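Local structure of bifunctional enzyme cysn/cysc (Mycobacterium tuberculosis, 4BZP) at residues A[26-31]-A[167-172]; A[37-42]-A[67-72]; A[83-88]-A[137-142]. The protein probably transfers a phosphate from ATP to the 3'-hydroxyl of adenylyl sulfate, the kinase step of sulfate activation. All coordinates share one frame; numbering follows the deposited sequence. Where two conformers were deposited one is given.

Contact 1 (A[26-31]-A[167-172])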
loop_
_atom_site.group_PDB
_atom_site.type_symbol
_atom_site.label_atom_id
_atom_site.label_comp_id
_atom_site.label_asym_id
_atom_site.label_seq_id
_atom_site.Cartn_x
_atom_site.Cartn_y
_atom_site.Cartn_z
ATOM N N GLU A 26 -0.656 -15.994 -10.265
ATOM C CA GLU A 26 -0.836 -14.659 -10.854
ATOM C C GLU A 26 -0.943 -14.770 -12.363
ATOM O O GLU A 26 -1.842 -14.147 -12.931
ATOM C CB GLU A 26 0.340 -13.777 -10.444
ATOM C CG GLU A 26 0.192 -12.314 -10.916
ATOM C CD GLU A 26 1.445 -11.463 -10.738
ATOM O OE1 GLU A 26 2.584 -11.926 -11.006
ATOM O OE2 GLU A 26 1.312 -10.354 -10.175
ATOM N N ARG A 27 -0.045 -15.504 -13.001
ATOM C CA ARG A 27 -0.076 -15.636 -14.465
ATOM C C ARG A 27 -1.365 -16.281 -14.909
ATOM O O ARG A 27 -1.988 -15.820 -15.898
ATOM C CB ARG A 27 1.140 -16.412 -14.960
ATOM C CG ARG A 27 2.453 -15.649 -14.799
ATOM C CD ARG A 27 3.684 -16.195 -15.511
ATOM N NE ARG A 27 4.114 -17.462 -14.932
ATOM C CZ ARG A 27 4.954 -17.566 -13.902
ATOM N NH1 ARG A 27 5.450 -16.473 -13.343
ATOM N NH2 ARG A 27 5.269 -18.734 -13.441
ATOM N N LYS A 28 -1.757 -17.376 -14.260
ATOM C CA LYS A 28 -2.994 -18.082 -14.658
ATOM C C LYS A 28 -4.188 -17.163 -14.587
ATOM O O LYS A 28 -5.060 -17.178 -15.480
ATOM C CB LYS A 28 -3.238 -19.331 -13.813
ATOM C CG LYS A 28 -2.345 -20.522 -14.134
ATOM C CD LYS A 28 -2.639 -21.644 -13.190
ATOM C CE LYS A 28 -1.766 -22.863 -13.359
ATOM N NZ LYS A 28 -2.100 -23.522 -14.669
ATOM N N LEU A 29 -4.280 -16.335 -13.558
ATOM C CA LEU A 29 -5.401 -15.408 -13.382
ATOM C C LEU A 29 -5.336 -14.246 -14.362
ATOM O O LEU A 29 -6.368 -13.866 -14.947
ATOM C CB LEU A 29 -5.426 -14.915 -11.903
ATOM C CG LEU A 29 -5.796 -15.922 -10.824
ATOM C CD1 LEU A 29 -5.673 -15.367 -9.398
ATOM C CD2 LEU A 29 -7.203 -16.497 -10.997
ATOM N N LEU A 30 -4.171 -13.687 -14.568
ATOM C CA LEU A 30 -4.005 -12.584 -15.541
ATOM C C LEU A 30 -4.314 -13.079 -16.953
ATOM O O LEU A 30 -4.943 -12.299 -17.719
ATOM C CB LEU A 30 -2.633 -11.978 -15.450
ATOM C CG LEU A 30 -2.326 -11.131 -14.202
ATOM C CD1 LEU A 30 -0.843 -10.793 -14.179
ATOM C CD2 LEU A 30 -3.174 -9.876 -14.105
ATOM N N GLU A 31 -3.999 -14.336 -17.300
ATOM C CA GLU A 31 -4.395 -14.918 -18.613
ATOM C C GLU A 31 -5.931 -14.855 -18.807
ATOM O O GLU A 31 -6.412 -14.765 -19.960
ATOM C CB GLU A 31 -3.992 -16.401 -18.758
ATOM C CG GLU A 31 -2.519 -16.685 -19.064
ATOM C CD GLU A 31 -2.119 -18.156 -18.968
ATOM O OE1 GLU A 31 -2.976 -19.050 -18.700
ATOM O OE2 GLU A 31 -0.903 -18.430 -19.148
ATOM N N GLU A 167 -4.634 -25.816 -7.389
ATOM C CA GLU A 167 -5.292 -26.027 -6.107
ATOM C C GLU A 167 -5.646 -24.711 -5.434
ATOM O O GLU A 167 -6.690 -24.594 -4.791
ATOM C CB GLU A 167 -4.455 -26.834 -5.159
ATOM C CG GLU A 167 -4.254 -28.272 -5.518
ATOM C CD GLU A 167 -3.530 -28.932 -4.390
ATOM O OE1 GLU A 167 -4.122 -29.010 -3.295
ATOM O OE2 GLU A 167 -2.360 -29.297 -4.596
ATOM N N VAL A 168 -4.755 -23.719 -5.537
ATOM C CA VAL A 168 -5.038 -22.385 -4.965
ATOM C C VAL A 168 -6.232 -21.764 -5.682
ATOM O O VAL A 168 -7.114 -21.237 -5.005
ATOM C CB VAL A 168 -3.798 -21.457 -5.049
ATOM C CG1 VAL A 168 -4.152 -20.028 -4.607
ATOM C CG2 VAL A 168 -2.668 -22.021 -4.155
ATOM N N ILE A 169 -6.258 -21.855 -7.019
ATOM C CA ILE A 169 -7.387 -21.286 -7.771
ATOM C C ILE A 169 -8.679 -22.013 -7.409
ATOM O O ILE A 169 -9.692 -21.362 -7.177
ATOM C CB ILE A 169 -7.041 -21.329 -9.249
ATOM C CG1 ILE A 169 -5.950 -20.301 -9.525
ATOM C CG2 ILE A 169 -8.278 -21.037 -10.103
ATOM C CD1 ILE A 169 -5.371 -20.364 -10.890
ATOM N N ASP A 170 -8.616 -23.321 -7.226
ATOM C CA ASP A 170 -9.819 -24.104 -6.835
ATOM C C ASP A 170 -10.317 -23.592 -5.479
ATOM O O ASP A 170 -11.524 -23.426 -5.233
ATOM C CB ASP A 170 -9.547 -25.608 -6.769
ATOM C CG ASP A 170 -9.334 -26.279 -8.167
ATOM O OD1 ASP A 170 -9.632 -25.638 -9.159
ATOM O OD2 ASP A 170 -8.804 -27.390 -8.146
ATOM N N LEU A 171 -9.394 -23.317 -4.563
ATOM C CA LEU A 171 -9.773 -22.806 -3.230
ATOM C C LEU A 171 -10.506 -21.496 -3.357
ATOM O O LEU A 171 -11.540 -21.268 -2.681
ATOM C CB LEU A 171 -8.518 -22.616 -2.371
ATOM C CG LEU A 171 -8.700 -22.030 -0.944
ATOM C CD1 LEU A 171 -9.530 -22.917 -0.025
ATOM C CD2 LEU A 171 -7.325 -21.706 -0.359
ATOM N N LEU A 172 -9.986 -20.625 -4.214
ATOM C CA LEU A 172 -10.552 -19.291 -4.438
ATOM C C LEU A 172 -11.918 -19.373 -4.997
ATOM O O LEU A 172 -12.766 -18.525 -4.686
ATOM C CB LEU A 172 -9.680 -18.449 -5.371
ATOM C CG LEU A 172 -8.350 -18.076 -4.765
ATOM C CD1 LEU A 172 -7.414 -17.441 -5.792
ATOM C CD2 LEU A 172 -8.516 -17.164 -3.552
#
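Helices 18-31 and 161-173 pack side by side, and their nearest backbone points here are the CA atoms of L29 and I169, 8.4 Å apart. The backbones do not touch, and the contact is made by side chains. I169 is the main bridge. Its CG1 lies anti to the carbonyl carbon (chi1 -71°) and the chain runs on extended, which carries CD1 across to the aliphatic part of K28. I169 CD1 is 3.8 Å from K28 CB. It is also 3.8 Å from K28 CD, so the methyl rests against the lysine chain at two points. That chain stays straight until its last torsion, and NZ then turns off to a salt bridge with D162. The methylenes thus serve the apolar interface while the charge is matched outside it. L29 adds a looser contact, with L29 CD2 4.3 Å from I169 CG1. No hydrogen bond crosses between the segments. This is plain helix-helix packing, about 12 Å from ADP at the side chain of K28. I169 also touches V25, one turn before L29 on helix 18-31, and L29 and L172 both reach L79 of strand 79-82, so the helix pair lies against the parallel sheet.

Contact 2 (A[37-42]-A[67-72])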
loop_
_atom_site.group_PDB
_atom_site.type_symbol
_atom_site.label_atom_id
_atom_site.label_comp_id
_atom_site.label_asym_id
_atom_site.label_seq_id
_atom_site.Cartn_x
_atom_site.Cartn_y
_atom_site.Cartn_z
ATOM N N TYR A 37 -2.120 -9.885 -8.118
ATOM C CA TYR A 37 -0.911 -9.164 -7.809
ATOM C C TYR A 37 -0.139 -9.879 -6.743
ATOM O O TYR A 37 -0.689 -10.181 -5.690
ATOM C CB TYR A 37 -1.292 -7.788 -7.271
ATOM C CG TYR A 37 -0.110 -6.885 -7.055
ATOM C CD1 TYR A 37 0.437 -6.171 -8.116
ATOM C CD2 TYR A 37 0.473 -6.765 -5.812
ATOM C CE1 TYR A 37 1.528 -5.329 -7.914
ATOM C CE2 TYR A 37 1.556 -5.969 -5.609
ATOM C CZ TYR A 37 2.049 -5.231 -6.650
ATOM O OH TYR A 37 3.117 -4.424 -6.443
ATOM N N VAL A 38 1.135 -10.095 -7.010
ATOM C CA VAL A 38 2.039 -10.726 -6.054
ATOM C C VAL A 38 2.691 -9.645 -5.246
ATOM O O VAL A 38 3.442 -8.808 -5.792
ATOM C CB VAL A 38 3.104 -11.625 -6.726
ATOM C CG1 VAL A 38 4.065 -12.171 -5.678
ATOM C CG2 VAL A 38 2.428 -12.741 -7.492
ATOM N N LEU A 39 2.376 -9.602 -3.962
ATOM C CA LEU A 39 2.874 -8.632 -3.021
ATOM C C LEU A 39 3.976 -9.263 -2.203
ATOM O O LEU A 39 3.727 -10.069 -1.291
ATOM C CB LEU A 39 1.709 -8.158 -2.153
ATOM C CG LEU A 39 2.091 -7.116 -1.095
ATOM C CD1 LEU A 39 2.471 -5.820 -1.746
ATOM C CD2 LEU A 39 0.954 -6.928 -0.116
ATOM N N ASP A 40 5.194 -8.910 -2.580
ATOM C CA ASP A 40 6.376 -9.555 -1.977
ATOM C C ASP A 40 7.100 -8.493 -1.138
ATOM O O ASP A 40 7.482 -7.428 -1.637
ATOM C CB ASP A 40 7.268 -10.162 -3.062
ATOM C CG ASP A 40 8.370 -11.101 -2.496
ATOM O OD1 ASP A 40 8.978 -10.796 -1.465
ATOM O OD2 ASP A 40 8.624 -12.167 -3.101
ATOM N N GLY A 41 7.237 -8.822 0.130
ATOM C CA GLY A 41 7.944 -7.972 1.095
ATOM C C GLY A 41 9.360 -7.605 0.666
ATOM O O GLY A 41 9.848 -6.514 0.980
ATOM N N ASP A 42 10.051 -8.494 -0.035
ATOM C CA ASP A 42 11.415 -8.169 -0.455
ATOM C C ASP A 42 11.404 -6.935 -1.360
ATOM O O ASP A 42 12.256 -6.035 -1.179
ATOM C CB ASP A 42 12.101 -9.355 -1.139
ATOM C CG ASP A 42 12.518 -10.440 -0.146
ATOM O OD1 ASP A 42 12.414 -10.216 1.079
ATOM O OD2 ASP A 42 12.994 -11.519 -0.600
ATOM N N SER A 67 0.176 -6.907 5.586
ATOM C CA SER A 67 -1.229 -7.237 5.718
ATOM C C SER A 67 -2.161 -6.071 5.376
ATOM O O SER A 67 -3.192 -6.291 4.752
ATOM C CB SER A 67 -1.552 -7.825 7.080
ATOM O OG SER A 67 -1.562 -6.869 8.141
ATOM N N HIS A 68 -1.787 -4.854 5.722
ATOM C CA HIS A 68 -2.579 -3.674 5.380
ATOM C C HIS A 68 -2.478 -3.296 3.913
ATOM O O HIS A 68 -3.474 -2.896 3.303
ATOM C CB HIS A 68 -2.158 -2.499 6.277
ATOM C CG HIS A 68 -2.654 -2.624 7.676
ATOM N ND1 HIS A 68 -3.976 -2.460 8.040
ATOM C CD2 HIS A 68 -1.983 -2.883 8.817
ATOM C CE1 HIS A 68 -4.108 -2.683 9.329
ATOM N NE2 HIS A 68 -2.916 -2.966 9.824
ATOM N N VAL A 69 -1.311 -3.468 3.295
ATOM C CA VAL A 69 -1.187 -3.224 1.865
ATOM C C VAL A 69 -2.028 -4.232 1.122
ATOM O O VAL A 69 -2.726 -3.891 0.175
ATOM C CB VAL A 69 0.259 -3.189 1.396
ATOM C CG1 VAL A 69 0.326 -3.060 -0.108
ATOM C CG2 VAL A 69 1.013 -2.101 2.146
ATOM N N ALA A 70 -1.995 -5.490 1.559
ATOM C CA ALA A 70 -2.847 -6.480 0.915
ATOM C C ALA A 70 -4.316 -6.133 1.025
ATOM O O ALA A 70 -5.056 -6.315 0.037
ATOM C CB ALA A 70 -2.591 -7.831 1.520
ATOM N N THR A 71 -4.772 -5.662 2.175
ATOM C CA THR A 71 -6.218 -5.339 2.310
ATOM C C THR A 71 -6.545 -4.188 1.441
ATOM O O THR A 71 -7.640 -4.163 0.831
ATOM C CB THR A 71 -6.743 -5.033 3.733
ATOM O OG1 THR A 71 -6.139 -3.820 4.204
ATOM C CG2 THR A 71 -6.535 -6.203 4.659
ATOM N N LEU A 72 -5.653 -3.226 1.309
ATOM C CA LEU A 72 -5.870 -2.074 0.414
ATOM C C LEU A 72 -5.992 -2.512 -1.042
ATOM O O LEU A 72 -6.939 -2.113 -1.758
ATOM C CB LEU A 72 -4.758 -1.044 0.626
ATOM C CG LEU A 72 -4.662 0.131 -0.342
ATOM C CD1 LEU A 72 -5.942 0.876 -0.193
ATOM C CD2 LEU A 72 -3.456 1.018 -0.067
#
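D40 OD1 accepts the backbone N of D42 at 2.9 Å, a capping bond just beyond L39, the residue that packs on V69 and A70. D40 is the N-cap of helix 41-44. The N-H points at OD1 at 156°, on the anti side of the carboxylate and 21° out of its plane. The bond caps the short helix that follows strand 36-38, an outermost strand of this chain's parallel sheet, in this P-loop kinase fold. L39 lies in the turn between strand and helix, and its CB is directed toward helix 56-75. Its CG is anti to the backbone N (chi1 180°), beside the carbonyl carbon, and both methyls reach V69. They straddle one partner: L39 CD1 and L39 CD2 are each 3.9 Å from V69 CG1. The CD2 branch goes further and settles over the helix backbone, with L39 CD2 at 3.7 Å from A70 N. The methyl of A70 lies beside it, at 4.0 Å from CD2 to CB. That CB is the whole side chain at this point. The touching residues are buried, the side-chain contacts are apolar and no hydrogen bond crosses. V80 of strand 79-82 touches both L39 and A70, so the contact lies between helix 56-75 and the sheet. The same patch belongs to the dimer interface: L39 packs on L72 of the second subunit, and Y37 packs on C76 of the second subunit. Y37 turns the edge of its ring to L39, with the CD1 methyl lying in the ring plane.

Contact 3 (A[83-88]-A[137-142])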
loop_
_atom_site.group_PDB
_atom_site.type_symbol
_atom_site.label_atom_id
_atom_site.label_comp_id
_atom_site.label_asym_id
_atom_site.label_seq_id
_atom_site.Cartn_x
_atom_site.Cartn_y
_atom_site.Cartn_z
ATOM N N PRO A 83 3.716 -14.079 -0.708
ATOM C CA PRO A 83 4.595 -15.212 -0.452
ATOM C C PRO A 83 5.648 -15.014 0.618
ATOM O O PRO A 83 6.841 -15.401 0.391
ATOM C CB PRO A 83 5.258 -15.402 -1.799
ATOM C CG PRO A 83 5.380 -14.027 -2.341
ATOM C CD PRO A 83 4.124 -13.336 -1.917
ATOM N N ALA A 84 5.219 -14.686 1.813
ATOM C CA ALA A 84 6.145 -14.460 2.935
ATOM C C ALA A 84 6.280 -15.708 3.777
ATOM O O ALA A 84 5.370 -16.544 3.851
ATOM C CB ALA A 84 5.680 -13.284 3.764
ATOM N N ILE A 85 7.416 -15.860 4.416
ATOM C CA ILE A 85 7.668 -17.009 5.255
ATOM C C ILE A 85 6.634 -17.057 6.367
ATOM O O ILE A 85 6.091 -18.140 6.663
ATOM C CB ILE A 85 9.083 -17.025 5.811
ATOM C CG1 ILE A 85 10.071 -17.302 4.672
ATOM C CG2 ILE A 85 9.282 -18.107 6.907
ATOM C CD1 ILE A 85 11.502 -17.137 5.065
ATOM N N SER A 86 6.420 -15.894 7.023
ATOM C CA SER A 86 5.414 -15.743 8.081
ATOM C C SER A 86 5.597 -16.865 9.119
ATOM O O SER A 86 4.698 -17.707 9.267
ATOM C CB SER A 86 4.002 -15.809 7.447
ATOM O OG SER A 86 3.703 -14.618 6.737
ATOM N N PRO A 87 6.743 -16.887 9.805
ATOM C CA PRO A 87 7.104 -18.089 10.584
ATOM C C PRO A 87 6.345 -18.255 11.875
ATOM O O PRO A 87 6.208 -19.416 12.329
ATOM C CB PRO A 87 8.579 -17.858 10.916
ATOM C CG PRO A 87 8.705 -16.374 10.864
ATOM C CD PRO A 87 7.866 -15.922 9.756
ATOM N N LEU A 88 5.822 -17.180 12.474
ATOM C CA LEU A 88 5.124 -17.285 13.761
ATOM C C LEU A 88 3.620 -17.341 13.559
ATOM O O LEU A 88 3.071 -16.583 12.761
ATOM C CB LEU A 88 5.521 -16.172 14.727
ATOM C CG LEU A 88 7.017 -16.088 14.917
ATOM C CD1 LEU A 88 7.400 -14.925 15.826
ATOM C CD2 LEU A 88 7.617 -17.373 15.456
ATOM N N HIS A 137 19.651 -16.295 12.563
ATOM C CA HIS A 137 18.198 -16.242 12.788
ATOM C C HIS A 137 17.436 -16.604 11.528
ATOM O O HIS A 137 16.496 -15.920 11.128
ATOM C CB HIS A 137 17.820 -14.875 13.305
ATOM C CG HIS A 137 18.444 -14.611 14.642
ATOM N ND1 HIS A 137 17.853 -15.021 15.813
ATOM C CD2 HIS A 137 19.640 -14.075 14.985
ATOM C CE1 HIS A 137 18.645 -14.716 16.833
ATOM N NE2 HIS A 137 19.742 -14.151 16.355
ATOM N N PHE A 138 17.929 -17.647 10.872
ATOM C CA PHE A 138 17.361 -18.146 9.625
ATOM C C PHE A 138 16.297 -19.173 10.009
ATOM O O PHE A 138 16.577 -20.217 10.643
ATOM C CB PHE A 138 18.445 -18.814 8.814
ATOM C CG PHE A 138 18.022 -19.241 7.437
ATOM C CD1 PHE A 138 17.330 -20.404 7.232
ATOM C CD2 PHE A 138 18.263 -18.414 6.402
ATOM C CE1 PHE A 138 16.978 -20.775 5.933
ATOM C CE2 PHE A 138 17.938 -18.786 5.094
ATOM C CZ PHE A 138 17.260 -19.959 4.898
ATOM N N THR A 139 15.045 -18.897 9.621
ATOM C CA THR A 139 13.910 -19.746 9.985
ATOM C C THR A 139 14.131 -21.181 9.511
ATOM O O THR A 139 14.474 -21.450 8.373
ATOM C CB THR A 139 12.635 -19.175 9.368
ATOM O OG1 THR A 139 12.395 -17.875 9.922
ATOM C CG2 THR A 139 11.471 -20.047 9.630
ATOM N N GLY A 140 13.956 -22.121 10.428
ATOM C CA GLY A 140 14.158 -23.539 10.151
ATOM C C GLY A 140 15.507 -24.073 10.570
ATOM O O GLY A 140 15.705 -25.307 10.622
ATOM N N ILE A 141 16.442 -23.182 10.838
ATOM C CA ILE A 141 17.816 -23.552 11.218
ATOM C C ILE A 141 18.099 -23.038 12.615
ATOM O O ILE A 141 18.227 -23.852 13.564
ATOM C CB ILE A 141 18.859 -23.058 10.231
ATOM C CG1 ILE A 141 18.682 -23.806 8.907
ATOM C CG2 ILE A 141 20.267 -23.335 10.784
ATOM C CD1 ILE A 141 19.505 -23.249 7.815
ATOM N N ASP A 142 18.122 -21.732 12.767
ATOM C CA ASP A 142 18.378 -21.146 14.118
ATOM C C ASP A 142 17.349 -20.113 14.506
ATOM O O ASP A 142 17.614 -19.216 15.283
ATOM C CB ASP A 142 19.811 -20.649 14.213
ATOM C CG ASP A 142 20.070 -19.482 13.352
ATOM O OD1 ASP A 142 19.596 -19.470 12.200
ATOM O OD2 ASP A 142 20.822 -18.563 13.748
#
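T139 OG1 and I85 CG1 lie beside the backbone N (chi1 -63° and -70°), which leaves CG2 of each residue anti to N. These torsions turn the two methyls to each other, and I85 CG2 meets T139 CG2 at 4.0 Å. T139 is the second residue of a type II beta turn, 138-141, closed by I141 N on F138 O at 3.0 Å. G140 fills the third place with a positive phi of 98°, a backbone conformation suited to glycine. F138 O also takes D142 N, so one oxygen holds two amides. The turn lies in the long loop before strand 153-155, and the other segment is the loop after strand 79-82 of the P-loop kinase fold. P87 is the second partner. Its ring crosses the threonine side chain at about a right angle, with P87 CB at 3.8 Å from T139 CG2. The threonine hydroxyl lies off the CB-CG edge of this ring, with T139 OG1 3.9 Å from P87 CB. In this van der Waals packing the T139 methyl rests against both I85 and P87. P87 also shares a backbone hydrogen bond with Q146, a second link between the two loops. I85 is bonded through its backbone to G12 and touches K18, both in the P-loop, and its side chain is about 6 Å from ADP. The turn therefore packs on a loop bordering the nucleotide site. The F138 ring makes a T-shaped (edge-to-face) stack with Y127. The D142 carboxylate binds back to the two residues that lead into the turn. Its OD2 accepts H137 N, and D142 OD1 accepts F138 N at 2.8 Å, with the donor above the carboxylate plane.

In the fold
Contacts 1 and 2 are buried packing against strand 79-82. They touch adjacent residues of that strand, consistent with opposite faces of the sheet. They meet where E26 OE2 of contact 1 probably makes a hydrogen bond with V38 N of contact 2, which ties helix 18-31 to strand 36-38. Contact 3 is partly buried and joins two loops near the nucleotide. It adjoins contact 2 through P83, which packs on V38, L39 and D40, but does not touch contact 1, whose centre is about 25 Å from its own. No hydrogen bond crosses any of the three. Contact 2 alone also meets the second subunit.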